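Flavoredoxin (PDB 3BNK) binds flavin mononucleotide as a two-chain flavoprotein of the flavoredoxin family and probably serves in electron transport. Local coordinates at residues 38-43 with 130-135; 74-79 with 111-116; 80-85 with 94-99; 160-163 with 168-171. All coordinates share one frame; numbering follows the deposited sequence.

Contact 1. Residues 38-43 with 130-135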
loop_
_atom_site.group_PDB
_atom_site.type_symbol
_atom_site.label_atom_id
_atom_site.label_comp_id
_atom_site.label_asym_id
_atom_site.label_seq_id
_atom_site.Cartn_x
_atom_site.Cartn_y
_atom_site.Cartn_z
ATOM N N SER B 38 -2.718 -1.389 3.376
ATOM C CA SER B 38 -2.938 0.005 3.076
ATOM C C SER B 38 -3.880 0.615 4.087
ATOM O O SER B 38 -4.701 -0.090 4.653
ATOM C CB SER B 38 -3.567 0.152 1.693
ATOM O OG SER B 38 -3.887 1.494 1.498
ATOM N N ARG B 39 -3.770 1.933 4.282
ATOM C CA ARG B 39 -4.830 2.688 4.966
ATOM C C ARG B 39 -6.113 2.664 4.133
ATOM O O ARG B 39 -6.087 2.557 2.894
ATOM C CB ARG B 39 -4.396 4.117 5.317
ATOM C CG ARG B 39 -3.493 4.212 6.553
ATOM C CD ARG B 39 -4.229 3.929 7.868
ATOM N NE ARG B 39 -5.278 4.908 8.156
ATOM C CZ ARG B 39 -5.088 6.021 8.870
ATOM N NH1 ARG B 39 -3.894 6.296 9.379
ATOM N NH2 ARG B 39 -6.087 6.865 9.073
ATOM N N VAL B 40 -7.236 2.691 4.839
ATOM C CA VAL B 40 -8.540 2.575 4.224
ATOM C C VAL B 40 -9.400 3.770 4.632
ATOM O O VAL B 40 -10.068 4.402 3.780
ATOM C CB VAL B 40 -9.200 1.225 4.635
ATOM C CG1 VAL B 40 -10.668 1.197 4.268
ATOM C CG2 VAL B 40 -8.458 0.044 3.984
ATOM N N ASN B 41 -9.377 4.084 5.927
ATOM C CA ASN B 41 -10.216 5.150 6.500
ATOM C C ASN B 41 -9.381 6.083 7.366
ATOM O O ASN B 41 -8.467 5.643 8.063
ATOM C CB ASN B 41 -11.365 4.538 7.327
ATOM C CG ASN B 41 -12.504 5.531 7.623
ATOM O OD1 ASN B 41 -12.736 5.899 8.775
ATOM N ND2 ASN B 41 -13.202 5.956 6.593
ATOM N N ALA B 42 -9.703 7.371 7.311
ATOM C CA ALA B 42 -9.007 8.395 8.091
ATOM C C ALA B 42 -9.428 8.410 9.562
ATOM O O ALA B 42 -8.581 8.381 10.449
ATOM C CB ALA B 42 -9.222 9.755 7.473
ATOM N N ASN B 43 -10.740 8.445 9.809
ATOM C CA ASN B 43 -11.268 8.601 11.162
ATOM C C ASN B 43 -12.583 7.842 11.360
ATOM O O ASN B 43 -13.568 8.116 10.674
ATOM C CB ASN B 43 -11.427 10.087 11.495
ATOM C CG ASN B 43 -11.723 10.336 12.973
ATOM O OD1 ASN B 43 -11.412 9.516 13.849
ATOM N ND2 ASN B 43 -12.331 11.473 13.252
ATOM N N ASN B 130 -8.956 -14.199 -2.032
ATOM C CA ASN B 130 -8.393 -13.503 -0.871
ATOM C C ASN B 130 -9.468 -12.933 0.044
ATOM O O ASN B 130 -10.563 -12.590 -0.400
ATOM C CB ASN B 130 -7.509 -12.317 -1.322
ATOM C CG ASN B 130 -6.368 -12.733 -2.223
ATOM O OD1 ASN B 130 -6.578 -13.097 -3.380
ATOM N ND2 ASN B 130 -5.143 -12.670 -1.703
ATOM N N TYR B 131 -9.144 -12.818 1.326
ATOM C CA TYR B 131 -9.856 -11.884 2.180
ATOM C C TYR B 131 -9.103 -10.559 2.242
ATOM O O TYR B 131 -7.873 -10.521 2.089
ATOM C CB TYR B 131 -10.055 -12.431 3.598
ATOM C CG TYR B 131 -10.842 -13.706 3.627
ATOM C CD1 TYR B 131 -10.195 -14.935 3.698
ATOM C CD2 TYR B 131 -12.240 -13.689 3.547
ATOM C CE1 TYR B 131 -10.917 -16.125 3.708
ATOM C CE2 TYR B 131 -12.968 -14.877 3.550
ATOM C CZ TYR B 131 -12.293 -16.090 3.629
ATOM O OH TYR B 131 -12.994 -17.273 3.634
ATOM N N PHE B 132 -9.863 -9.484 2.447
ATOM C CA PHE B 132 -9.315 -8.196 2.835
ATOM C C PHE B 132 -9.981 -7.822 4.164
ATOM O O PHE B 132 -11.169 -7.459 4.215
ATOM C CB PHE B 132 -9.524 -7.152 1.737
ATOM C CG PHE B 132 -8.585 -5.961 1.822
ATOM C CD1 PHE B 132 -7.240 -6.079 1.450
ATOM C CD2 PHE B 132 -9.061 -4.705 2.215
ATOM C CE1 PHE B 132 -6.374 -4.970 1.499
ATOM C CE2 PHE B 132 -8.194 -3.579 2.266
ATOM C CZ PHE B 132 -6.858 -3.721 1.905
ATOM N N PHE B 133 -9.205 -7.980 5.235
ATOM C CA PHE B 133 -9.631 -7.675 6.604
ATOM C C PHE B 133 -9.410 -6.191 6.900
ATOM O O PHE B 133 -8.258 -5.740 6.980
ATOM C CB PHE B 133 -8.820 -8.499 7.618
ATOM C CG PHE B 133 -9.057 -9.986 7.562
ATOM C CD1 PHE B 133 -8.074 -10.840 7.064
ATOM C CD2 PHE B 133 -10.247 -10.542 8.041
ATOM C CE1 PHE B 133 -8.275 -12.224 7.023
ATOM C CE2 PHE B 133 -10.458 -11.920 8.012
ATOM C CZ PHE B 133 -9.471 -12.768 7.503
ATOM N N VAL B 134 -10.497 -5.433 7.051
ATOM C CA VAL B 134 -10.413 -4.007 7.425
ATOM C C VAL B 134 -10.416 -3.875 8.962
ATOM O O VAL B 134 -11.333 -4.350 9.653
ATOM C CB VAL B 134 -11.517 -3.123 6.744
ATOM C CG1 VAL B 134 -11.338 -1.661 7.096
ATOM C CG2 VAL B 134 -11.475 -3.265 5.227
ATOM N N GLY B 135 -9.354 -3.271 9.488
ATOM C CA GLY B 135 -9.174 -3.170 10.916
ATOM C C GLY B 135 -8.947 -1.747 11.373
ATOM O O GLY B 135 -8.260 -0.977 10.708
#
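V40 divides its two methyls between F132 and V134, meeting strand 130-142 across strand 46-52, which pairs with both partners in the antiparallel sheet. Its CG1 stands anti to the backbone N (chi1 168°), and V40 CG1 meets V134 CG1 at 4.1 Å. That rotation leaves the other methyl for the phenyl group: V40 CG2 comes in at the edge of the ring, near its plane, 4.0 Å from F132 CE2. The V40 and F132 side chains run antiparallel alongside each other, whereas V40 and V134 cross at a slant. A classic beta bulge sets V40 and N41 together opposite M46. R39 points away from strand 130-142 and folds back on this bulge, where its NE and NH2 both close on N41 O. R39 NH2 gives the shorter bond, 2.9 Å to N41 O with 158° at the hydrogen, and R39 NE a more bent one of 3.3 Å to the same oxygen. R39 NH1 bonds V11 O of the second subunit. Residues 38-43 and 130-135 thus meet through buried apolar groups alone, so shape rather than bond direction sets the fit beside G50 of the FMN site, while the arginine joins the bulge to the dimer interface.

Contact 2. Residues 74-79 with 111-116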
loop_
_atom_site.group_PDB
_atom_site.type_symbol
_atom_site.label_atom_id
_atom_site.label_comp_id
_atom_site.label_asym_id
_atom_site.label_seq_id
_atom_site.Cartn_x
_atom_site.Cartn_y
_atom_site.Cartn_z
ATOM N N SER B 74 15.621 -3.641 7.881
ATOM C CA SER B 74 16.261 -4.388 6.776
ATOM C C SER B 74 17.099 -5.605 7.204
ATOM O O SER B 74 17.078 -6.638 6.533
ATOM C CB SER B 74 17.067 -3.458 5.859
ATOM O OG SER B 74 18.235 -2.967 6.504
ATOM N N GLY B 75 17.813 -5.497 8.323
ATOM C CA GLY B 75 18.593 -6.626 8.849
ATOM C C GLY B 75 17.780 -7.846 9.266
ATOM O O GLY B 75 18.344 -8.904 9.528
ATOM N N MET B 76 16.455 -7.711 9.328
ATOM C CA MET B 76 15.574 -8.861 9.599
ATOM C C MET B 76 15.055 -9.534 8.320
ATOM O O MET B 76 14.131 -10.362 8.395
ATOM C CB MET B 76 14.377 -8.438 10.454
ATOM C CG MET B 76 14.699 -7.938 11.848
ATOM S SD MET B 76 13.257 -7.155 12.622
ATOM C CE MET B 76 12.172 -8.580 12.794
ATOM N N VAL B 77 15.632 -9.183 7.162
ATOM C CA VAL B 77 15.193 -9.720 5.855
ATOM C C VAL B 77 14.902 -11.221 5.856
ATOM O O VAL B 77 13.833 -11.630 5.413
ATOM C CB VAL B 77 16.161 -9.375 4.649
ATOM C CG1 VAL B 77 16.271 -7.888 4.451
ATOM C CG2 VAL B 77 17.569 -9.964 4.821
ATOM N N LYS B 78 15.834 -12.023 6.381
ATOM C CA LYS B 78 15.726 -13.489 6.349
ATOM C C LYS B 78 14.567 -14.072 7.156
ATOM O O LYS B 78 13.779 -14.846 6.618
ATOM C CB LYS B 78 17.042 -14.159 6.760
ATOM C CG LYS B 78 18.139 -14.020 5.722
ATOM C CD LYS B 78 19.422 -14.706 6.150
ATOM C CE LYS B 78 20.591 -14.293 5.270
ATOM N NZ LYS B 78 21.831 -14.121 6.124
ATOM N N LYS B 79 14.475 -13.714 8.440
ATOM C CA LYS B 79 13.337 -14.126 9.287
ATOM C C LYS B 79 12.011 -13.711 8.658
ATOM O O LYS B 79 11.051 -14.496 8.642
ATOM C CB LYS B 79 13.443 -13.529 10.693
ATOM C CG LYS B 79 14.306 -14.297 11.672
ATOM C CD LYS B 79 14.137 -13.760 13.091
ATOM C CE LYS B 79 14.986 -14.555 14.099
ATOM N NZ LYS B 79 14.931 -13.958 15.471
ATOM N N LYS B 111 8.386 -7.916 19.111
ATOM C CA LYS B 111 9.178 -6.959 19.889
ATOM C C LYS B 111 10.275 -6.292 19.060
ATOM O O LYS B 111 10.543 -5.102 19.216
ATOM C CB LYS B 111 9.781 -7.640 21.126
ATOM C CG LYS B 111 8.788 -7.831 22.242
ATOM C CD LYS B 111 9.321 -8.731 23.348
ATOM C CE LYS B 111 8.318 -8.862 24.485
ATOM N NZ LYS B 111 8.876 -9.687 25.604
ATOM N N GLU B 112 10.888 -7.072 18.171
ATOM C CA GLU B 112 12.044 -6.625 17.406
ATOM C C GLU B 112 11.672 -5.650 16.266
ATOM O O GLU B 112 12.500 -4.839 15.840
ATOM C CB GLU B 112 12.841 -7.837 16.912
ATOM C CG GLU B 112 13.294 -8.798 18.062
ATOM C CD GLU B 112 12.424 -10.076 18.259
ATOM O OE1 GLU B 112 11.192 -9.998 18.367
ATOM O OE2 GLU B 112 12.997 -11.182 18.347
ATOM N N CYS B 113 10.423 -5.715 15.805
ATOM C CA CYS B 113 9.923 -4.802 14.768
ATOM C C CYS B 113 9.885 -3.337 15.238
ATOM O O CYS B 113 9.661 -3.049 16.414
ATOM C CB CYS B 113 8.560 -5.267 14.226
ATOM S SG CYS B 113 8.696 -6.694 13.091
ATOM N N THR B 114 10.103 -2.415 14.308
ATOM C CA THR B 114 10.276 -1.019 14.662
ATOM C C THR B 114 8.968 -0.309 14.985
ATOM O O THR B 114 8.968 0.746 15.639
ATOM C CB THR B 114 11.028 -0.255 13.558
ATOM O OG1 THR B 114 10.177 -0.087 12.412
ATOM C CG2 THR B 114 12.316 -1.008 13.183
ATOM N N LEU B 115 7.868 -0.889 14.510
ATOM C CA LEU B 115 6.531 -0.313 14.639
ATOM C C LEU B 115 5.510 -1.445 14.576
ATOM O O LEU B 115 5.587 -2.320 13.700
ATOM C CB LEU B 115 6.271 0.725 13.527
ATOM C CG LEU B 115 4.884 1.379 13.368
ATOM C CD1 LEU B 115 4.535 2.389 14.504
ATOM C CD2 LEU B 115 4.777 2.060 12.027
ATOM N N ASN B 116 4.570 -1.425 15.521
ATOM C CA ASN B 116 3.491 -2.425 15.593
ATOM C C ASN B 116 2.122 -1.762 15.682
ATOM O O ASN B 116 1.883 -0.939 16.566
ATOM C CB ASN B 116 3.667 -3.367 16.800
ATOM C CG ASN B 116 5.119 -3.657 17.120
ATOM O OD1 ASN B 116 5.751 -2.930 17.894
ATOM N ND2 ASN B 116 5.647 -4.743 16.557
#
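M76 and C113 mark the closest backbone approach, with their CA atoms 8.7 Å apart, so this contact of the flavin reductase-like domain is bridged by side chains. M76 occupies the N-cap position of helix 77-83, just after the short 3-10 segment 74-75, and its carbonyl oxygen accepts a hydrogen bond from the T80 hydroxyl in the first helical turn. Opposite it, the chain from K111 runs as an irregular loop into strand 115-126 of the main sheet.

The M76 side chain spans the gap. It runs out extended at chi2 and then bends at chi3 (66°), which turns the terminal methyl onto the loop. There M76 CE meets C113 SG at 4.0 Å and the aliphatic start of E112, at CB, at 4.2 Å. The sulfur itself stops 4.0 Å from the carbonyl oxygen, M76 SD to E112 O, a loose van der Waals approach. A chi1 of -76° at C113 swings its thiol round to the M76 methyl.

Nearer the surface, K79 stretches out in an extended chain alongside the loop. Its ammonium group is hydrogen-bonded to L96 O, and E112 OE1 takes the backbone N-H of E98, so both charged ends are engaged with the neighbouring loop 94-99. Their opposite charges probably still attract weakly, but the separation is beyond a salt bridge: K79 NZ lies 4.4 Å from E112 OE2.

Contact 3. Residues 80-85 with 94-99. With FMN (flavin mononucleotide), chain D.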
loop_
_atom_site.group_PDB
_atom_site.type_symbol
_atom_site.label_atom_id
_atom_site.label_comp_id
_atom_site.label_asym_id
_atom_site.label_seq_id
_atom_site.Cartn_x
_atom_site.Cartn_y
_atom_site.Cartn_z
ATOM N N THR B 80 11.977 -12.483 8.138
ATOM C CA THR B 80 10.809 -11.946 7.437
ATOM C C THR B 80 10.415 -12.825 6.247
ATOM O O THR B 80 9.274 -13.290 6.163
ATOM C CB THR B 80 11.029 -10.475 6.968
ATOM O OG1 THR B 80 11.336 -9.651 8.094
ATOM C CG2 THR B 80 9.774 -9.927 6.275
ATOM N N ASP B 81 11.370 -13.057 5.346
ATOM C CA ASP B 81 11.137 -13.866 4.150
ATOM C C ASP B 81 10.697 -15.293 4.502
ATOM O O ASP B 81 9.788 -15.850 3.868
ATOM C CB ASP B 81 12.395 -13.887 3.292
ATOM C CG ASP B 81 12.109 -14.243 1.860
ATOM O OD1 ASP B 81 11.225 -13.606 1.239
ATOM O OD2 ASP B 81 12.770 -15.173 1.358
ATOM N N TYR B 82 11.335 -15.858 5.530
ATOM C CA TYR B 82 11.003 -17.164 6.079
ATOM C C TYR B 82 9.535 -17.269 6.489
ATOM O O TYR B 82 8.901 -18.305 6.293
ATOM C CB TYR B 82 11.910 -17.483 7.272
ATOM C CG TYR B 82 11.585 -18.801 7.956
ATOM C CD1 TYR B 82 11.786 -20.022 7.291
ATOM C CD2 TYR B 82 11.078 -18.834 9.266
ATOM C CE1 TYR B 82 11.498 -21.232 7.902
ATOM C CE2 TYR B 82 10.782 -20.058 9.893
ATOM C CZ TYR B 82 10.990 -21.248 9.193
ATOM O OH TYR B 82 10.722 -22.465 9.776
ATOM N N CYS B 83 9.014 -16.189 7.064
ATOM C CA CYS B 83 7.606 -16.086 7.437
ATOM C C CYS B 83 6.680 -16.025 6.226
ATOM O O CYS B 83 5.491 -16.287 6.355
ATOM C CB CYS B 83 7.390 -14.858 8.325
ATOM S SG CYS B 83 7.913 -15.167 10.005
ATOM N N GLY B 84 7.226 -15.673 5.060
ATOM C CA GLY B 84 6.468 -15.710 3.813
ATOM C C GLY B 84 6.698 -16.954 2.970
ATOM O O GLY B 84 6.223 -17.017 1.847
ATOM N N LEU B 85 7.418 -17.934 3.512
ATOM C CA LEU B 85 7.772 -19.170 2.803
ATOM C C LEU B 85 7.133 -20.393 3.455
ATOM O O LEU B 85 6.910 -21.407 2.800
ATOM C CB LEU B 85 9.294 -19.355 2.770
ATOM C CG LEU B 85 10.087 -18.570 1.720
ATOM C CD1 LEU B 85 11.594 -18.715 1.964
ATOM C CD2 LEU B 85 9.719 -19.022 0.306
ATOM N N SER B 94 5.458 -19.267 16.126
ATOM C CA SER B 94 5.292 -18.578 17.427
ATOM C C SER B 94 6.592 -18.330 18.171
ATOM O O SER B 94 6.653 -17.433 19.016
ATOM C CB SER B 94 4.311 -19.313 18.358
ATOM O OG SER B 94 4.792 -20.588 18.764
ATOM N N GLY B 95 7.631 -19.093 17.841
ATOM C CA GLY B 95 8.900 -18.998 18.551
ATOM C C GLY B 95 10.011 -18.252 17.856
ATOM O O GLY B 95 11.088 -18.077 18.427
ATOM N N LEU B 96 9.759 -17.815 16.624
ATOM C CA LEU B 96 10.777 -17.139 15.817
ATOM C C LEU B 96 11.182 -15.791 16.415
ATOM O O LEU B 96 12.354 -15.392 16.348
ATOM C CB LEU B 96 10.282 -16.949 14.376
ATOM C CG LEU B 96 11.205 -17.251 13.183
ATOM C CD1 LEU B 96 10.969 -16.219 12.107
ATOM C CD2 LEU B 96 12.697 -17.294 13.526
ATOM N N PHE B 97 10.203 -15.108 17.011
ATOM C CA PHE B 97 10.368 -13.758 17.537
ATOM C C PHE B 97 9.991 -13.709 19.024
ATOM O O PHE B 97 9.379 -14.650 19.550
ATOM C CB PHE B 97 9.473 -12.773 16.768
ATOM C CG PHE B 97 9.680 -12.770 15.266
ATOM C CD1 PHE B 97 8.690 -13.263 14.415
ATOM C CD2 PHE B 97 10.834 -12.247 14.704
ATOM C CE1 PHE B 97 8.859 -13.248 13.015
ATOM C CE2 PHE B 97 11.013 -12.237 13.315
ATOM C CZ PHE B 97 10.020 -12.731 12.474
ATOM N N GLU B 98 10.376 -12.625 19.696
ATOM C CA GLU B 98 9.848 -12.298 21.017
ATOM C C GLU B 98 8.481 -11.656 20.816
ATOM O O GLU B 98 8.361 -10.605 20.178
ATOM C CB GLU B 98 10.765 -11.325 21.768
ATOM C CG GLU B 98 12.032 -11.920 22.365
ATOM C CD GLU B 98 12.853 -10.887 23.145
ATOM O OE1 GLU B 98 13.269 -11.201 24.289
ATOM O OE2 GLU B 98 13.066 -9.757 22.623
ATOM N N VAL B 99 7.451 -12.290 21.362
ATOM C CA VAL B 99 6.081 -11.837 21.145
ATOM C C VAL B 99 5.512 -11.093 22.358
ATOM O O VAL B 99 5.650 -11.536 23.503
ATOM C CB VAL B 99 5.155 -13.015 20.709
ATOM C CG1 VAL B 99 3.689 -12.569 20.626
ATOM C CG2 VAL B 99 5.624 -13.592 19.372
HETATM N N1 FMN D . 0.408 -13.570 1.087
HETATM C C2 FMN D . -0.802 -12.906 1.115
HETATM O O2 FMN D . -1.838 -13.562 1.147
HETATM N N3 FMN D . -0.844 -11.522 1.118
HETATM C C4 FMN D . 0.345 -10.811 1.088
HETATM O O4 FMN D . 0.302 -9.586 1.079
HETATM C C4A FMN D . 1.572 -11.485 1.056
HETATM N N5 FMN D . 2.769 -10.782 1.015
HETATM C C5A FMN D . 3.982 -11.445 1.002
HETATM C C6 FMN D . 5.165 -10.696 0.990
HETATM C C7 FMN D . 6.406 -11.351 0.968
HETATM C C7M FMN D . 7.651 -10.523 1.062
HETATM C C8 FMN D . 6.454 -12.753 0.965
HETATM C C8M FMN D . 7.759 -13.487 1.188
HETATM C C9 FMN D . 5.263 -13.490 0.996
HETATM C C9A FMN D . 4.023 -12.849 1.022
HETATM N N10 FMN D . 2.824 -13.571 1.055
HETATM C C10 FMN D . 1.605 -12.885 1.063
HETATM C "C1'" FMN D . 2.834 -15.071 1.179
HETATM C "C2'" FMN D . 2.543 -15.557 2.594
HETATM O "O2'" FMN D . 3.246 -14.771 3.538
HETATM C "C3'" FMN D . 2.999 -17.005 2.779
HETATM O "O3'" FMN D . 2.319 -17.906 1.925
HETATM C "C4'" FMN D . 2.905 -17.437 4.242
HETATM O "O4'" FMN D . 3.588 -18.652 4.396
HETATM C "C5'" FMN D . 1.488 -17.594 4.777
HETATM O "O5'" FMN D . 1.664 -17.939 6.138
HETATM P P FMN D . 0.542 -18.728 6.992
HETATM O O1P FMN D . 0.092 -19.929 6.212
HETATM O O2P FMN D . -0.623 -17.801 7.172
HETATM O O3P FMN D . 1.053 -19.128 8.349
#
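C83 pushes its thiol against the rim of the F97 ring, a Cys sulfur-aromatic contact of the edge-on kind, where the last turn of helix 77-83 meets the loop ahead of strand 99-100. The sulfur, C83 SG, lies 3.7 Å from F97 CE1 and 76° off the ring normal, near the ring plane. L96 supplies the opposing bump: its CD1 methyl drops into the notch between two consecutive helix residues, 3.9 Å from C83 SG and equally 3.9 Å from Y82 CD2. Y82 receives it at the ring edge, brought round because CG is anti to the backbone N (chi1 177°). Within the loop, L96 CB sits over one face of the F97 ring toward its rim, so leucine and phenylalanine form a stepped surface into which the cysteine fits. Strand 16-25 backs this wedge, L20 touching both C83 and F97. The other side of the helix end faces the flavin. Here G84 leaves no space for a side chain, since a beta carbon would run into the ring methyl C8M. D81 turns its carboxylate to the same methyl, and its oxygens accept backbone N-H groups of L180, K181 and G183 of the second subunit. Along the ribityl chain, G84 O lies 3.4 Å from FMN C3'.

Contact 4. Residues 160-163 with 168-171. With FMN (flavin mononucleotide), chain D.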
loop_
_atom_site.group_PDB
_atom_site.type_symbol
_atom_site.label_atom_id
_atom_site.label_comp_id
_atom_site.label_asym_id
_atom_site.label_seq_id
_atom_site.Cartn_x
_atom_site.Cartn_y
_atom_site.Cartn_z
ATOM N N LEU B 160 11.824 -2.479 4.888
ATOM C CA LEU B 160 11.971 -3.109 3.574
ATOM C C LEU B 160 10.809 -2.776 2.634
ATOM O O LEU B 160 9.732 -2.387 3.077
ATOM C CB LEU B 160 12.110 -4.623 3.734
ATOM C CG LEU B 160 13.402 -5.064 4.413
ATOM C CD1 LEU B 160 13.246 -6.483 4.969
ATOM C CD2 LEU B 160 14.584 -4.925 3.428
ATOM N N LEU B 161 11.082 -2.904 1.339
ATOM C CA LEU B 161 10.137 -2.719 0.235
ATOM C C LEU B 161 10.170 -3.976 -0.615
ATOM O O LEU B 161 11.158 -4.723 -0.613
ATOM C CB LEU B 161 10.520 -1.524 -0.654
ATOM C CG LEU B 161 10.814 -0.190 0.027
ATOM C CD1 LEU B 161 11.413 0.795 -0.957
ATOM C CD2 LEU B 161 9.556 0.395 0.675
ATOM N N LEU B 162 9.091 -4.195 -1.358
ATOM C CA LEU B 162 8.935 -5.421 -2.102
ATOM C C LEU B 162 8.397 -5.138 -3.472
ATOM O O LEU B 162 7.533 -4.285 -3.665
ATOM C CB LEU B 162 8.018 -6.416 -1.375
ATOM C CG LEU B 162 7.631 -7.699 -2.139
ATOM C CD1 LEU B 162 8.823 -8.649 -2.250
ATOM C CD2 LEU B 162 6.443 -8.398 -1.502
ATOM N N THR B 163 8.910 -5.901 -4.417
ATOM C CA THR B 163 8.440 -5.850 -5.768
ATOM C C THR B 163 8.205 -7.305 -6.247
ATOM O O THR B 163 9.034 -8.184 -6.021
ATOM C CB THR B 163 9.432 -4.962 -6.584
ATOM O OG1 THR B 163 8.790 -4.395 -7.720
ATOM C CG2 THR B 163 10.665 -5.687 -6.966
ATOM N N SER B 168 11.786 -9.054 -5.472
ATOM C CA SER B 168 12.957 -8.350 -4.921
ATOM C C SER B 168 12.624 -7.562 -3.653
ATOM O O SER B 168 11.515 -7.073 -3.478
ATOM C CB SER B 168 13.588 -7.416 -5.961
ATOM O OG SER B 168 13.725 -8.039 -7.234
ATOM N N TYR B 169 13.599 -7.460 -2.758
ATOM C CA TYR B 169 13.522 -6.538 -1.639
ATOM C C TYR B 169 14.386 -5.339 -1.954
ATOM O O TYR B 169 15.363 -5.450 -2.717
ATOM C CB TYR B 169 14.009 -7.192 -0.353
ATOM C CG TYR B 169 13.078 -8.224 0.262
ATOM C CD1 TYR B 169 13.481 -9.555 0.373
ATOM C CD2 TYR B 169 11.822 -7.864 0.763
ATOM C CE1 TYR B 169 12.667 -10.510 0.957
ATOM C CE2 TYR B 169 10.982 -8.818 1.365
ATOM C CZ TYR B 169 11.418 -10.145 1.458
ATOM O OH TYR B 169 10.623 -11.117 2.025
ATOM N N TRP B 170 14.001 -4.199 -1.379
ATOM C CA TRP B 170 14.686 -2.920 -1.539
ATOM C C TRP B 170 14.630 -2.189 -0.199
ATOM O O TRP B 170 13.778 -2.479 0.653
ATOM C CB TRP B 170 14.021 -2.046 -2.631
ATOM C CG TRP B 170 13.709 -2.807 -3.882
ATOM C CD1 TRP B 170 12.580 -3.549 -4.137
ATOM C CD2 TRP B 170 14.541 -2.936 -5.039
ATOM N NE1 TRP B 170 12.670 -4.130 -5.378
ATOM C CE2 TRP B 170 13.857 -3.767 -5.956
ATOM C CE3 TRP B 170 15.797 -2.425 -5.394
ATOM C CZ2 TRP B 170 14.390 -4.105 -7.204
ATOM C CZ3 TRP B 170 16.328 -2.764 -6.641
ATOM C CH2 TRP B 170 15.619 -3.597 -7.527
ATOM N N THR B 171 15.549 -1.250 -0.007
ATOM C CA THR B 171 15.413 -0.279 1.079
ATOM C C THR B 171 14.979 1.071 0.524
ATOM O O THR B 171 14.922 1.257 -0.698
ATOM C CB THR B 171 16.703 -0.148 1.922
ATOM O OG1 THR B 171 17.828 0.062 1.063
ATOM C CG2 THR B 171 16.913 -1.398 2.769
HETATM N N1 FMN D . 0.408 -13.570 1.087
HETATM C C2 FMN D . -0.802 -12.906 1.115
HETATM O O2 FMN D . -1.838 -13.562 1.147
HETATM N N3 FMN D . -0.844 -11.522 1.118
HETATM C C4 FMN D . 0.345 -10.811 1.088
HETATM O O4 FMN D . 0.302 -9.586 1.079
HETATM C C4A FMN D . 1.572 -11.485 1.056
HETATM N N5 FMN D . 2.769 -10.782 1.015
HETATM C C5A FMN D . 3.982 -11.445 1.002
HETATM C C6 FMN D . 5.165 -10.696 0.990
HETATM C C7 FMN D . 6.406 -11.351 0.968
HETATM C C7M FMN D . 7.651 -10.523 1.062
HETATM C C8 FMN D . 6.454 -12.753 0.965
HETATM C C8M FMN D . 7.759 -13.487 1.188
HETATM C C9 FMN D . 5.263 -13.490 0.996
HETATM C C9A FMN D . 4.023 -12.849 1.022
HETATM N N10 FMN D . 2.824 -13.571 1.055
HETATM C C10 FMN D . 1.605 -12.885 1.063
HETATM C "C1'" FMN D . 2.834 -15.071 1.179
HETATM C "C2'" FMN D . 2.543 -15.557 2.594
HETATM O "O2'" FMN D . 3.246 -14.771 3.538
HETATM C "C3'" FMN D . 2.999 -17.005 2.779
HETATM O "O3'" FMN D . 2.319 -17.906 1.925
HETATM C "C4'" FMN D . 2.905 -17.437 4.242
HETATM O "O4'" FMN D . 3.588 -18.652 4.396
HETATM C "C5'" FMN D . 1.488 -17.594 4.777
HETATM O "O5'" FMN D . 1.664 -17.939 6.138
HETATM P P FMN D . 0.542 -18.728 6.992
HETATM O O1P FMN D . 0.092 -19.929 6.212
HETATM O O2P FMN D . -0.623 -17.801 7.172
HETATM O O3P FMN D . 1.053 -19.128 8.349
#
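Four backbone hydrogen bonds zip L161 to W170 and T163 to S168, the hydrogen-bonded pairs of an antiparallel beta hairpin. L161 N to W170 O is the shortest at 2.8 Å; the return bond from W170 N to L161 O, 3.0 Å, reaches its oxygen from above the carbonyl plane. Both bonds of T163 with S168 lie in the carbonyl plane. Y169 OH is hydrogen-bonded to D81 OD1 of helix 77-83. On the face of L161, T163, S168 and W170, the T163 methyl meets the indole at its edge, T163 CG2 only 3.0 Å from W170 NE1. This nitrogen is buried and has no partner in the model. On the other face L162 and Y169 line the flavin pocket: L162 CD2 packs 3.5 Å from FMN C7M, and Y169 OH approaches the same methyl at 3.2 Å. An alanine in place of Y169 is likely to deprive D81 OD1 of its hydroxyl mate and to open a gap beside C7M. L162 and Y169 also lean on V18 of strand 16-25, which pairs with strand 160-163 on the main sheet, while L160 reaches S74 ahead of helix 77-83. Y169 and W170 pair with an antiparallel strand of the second subunit, carrying the sheet across the interface.

How the contacts relate
From the N terminus, strand 28-41 opens contact 1, whose loop closes only at 130-135. Within that span contact 2 runs from 74-79 to 111-116, and contact 3, from 80-85 to 94-99, lies within contact 2; none cross. Contact 4 follows in series as a tight hairpin. Contacts 2 and 3 share helix 77-83 and touch again through loop 94-99, K111 N lying 2.9 Å from E98 O. Contact 4 meets contact 2 where L160 packs on V77, and contact 3 through D81 and Y169 beside the FMN. Contact 1 stands across the chain's centre, about 22 Å from contact 4 between centres, joined to it by the main sheet. All four reach the second subunit.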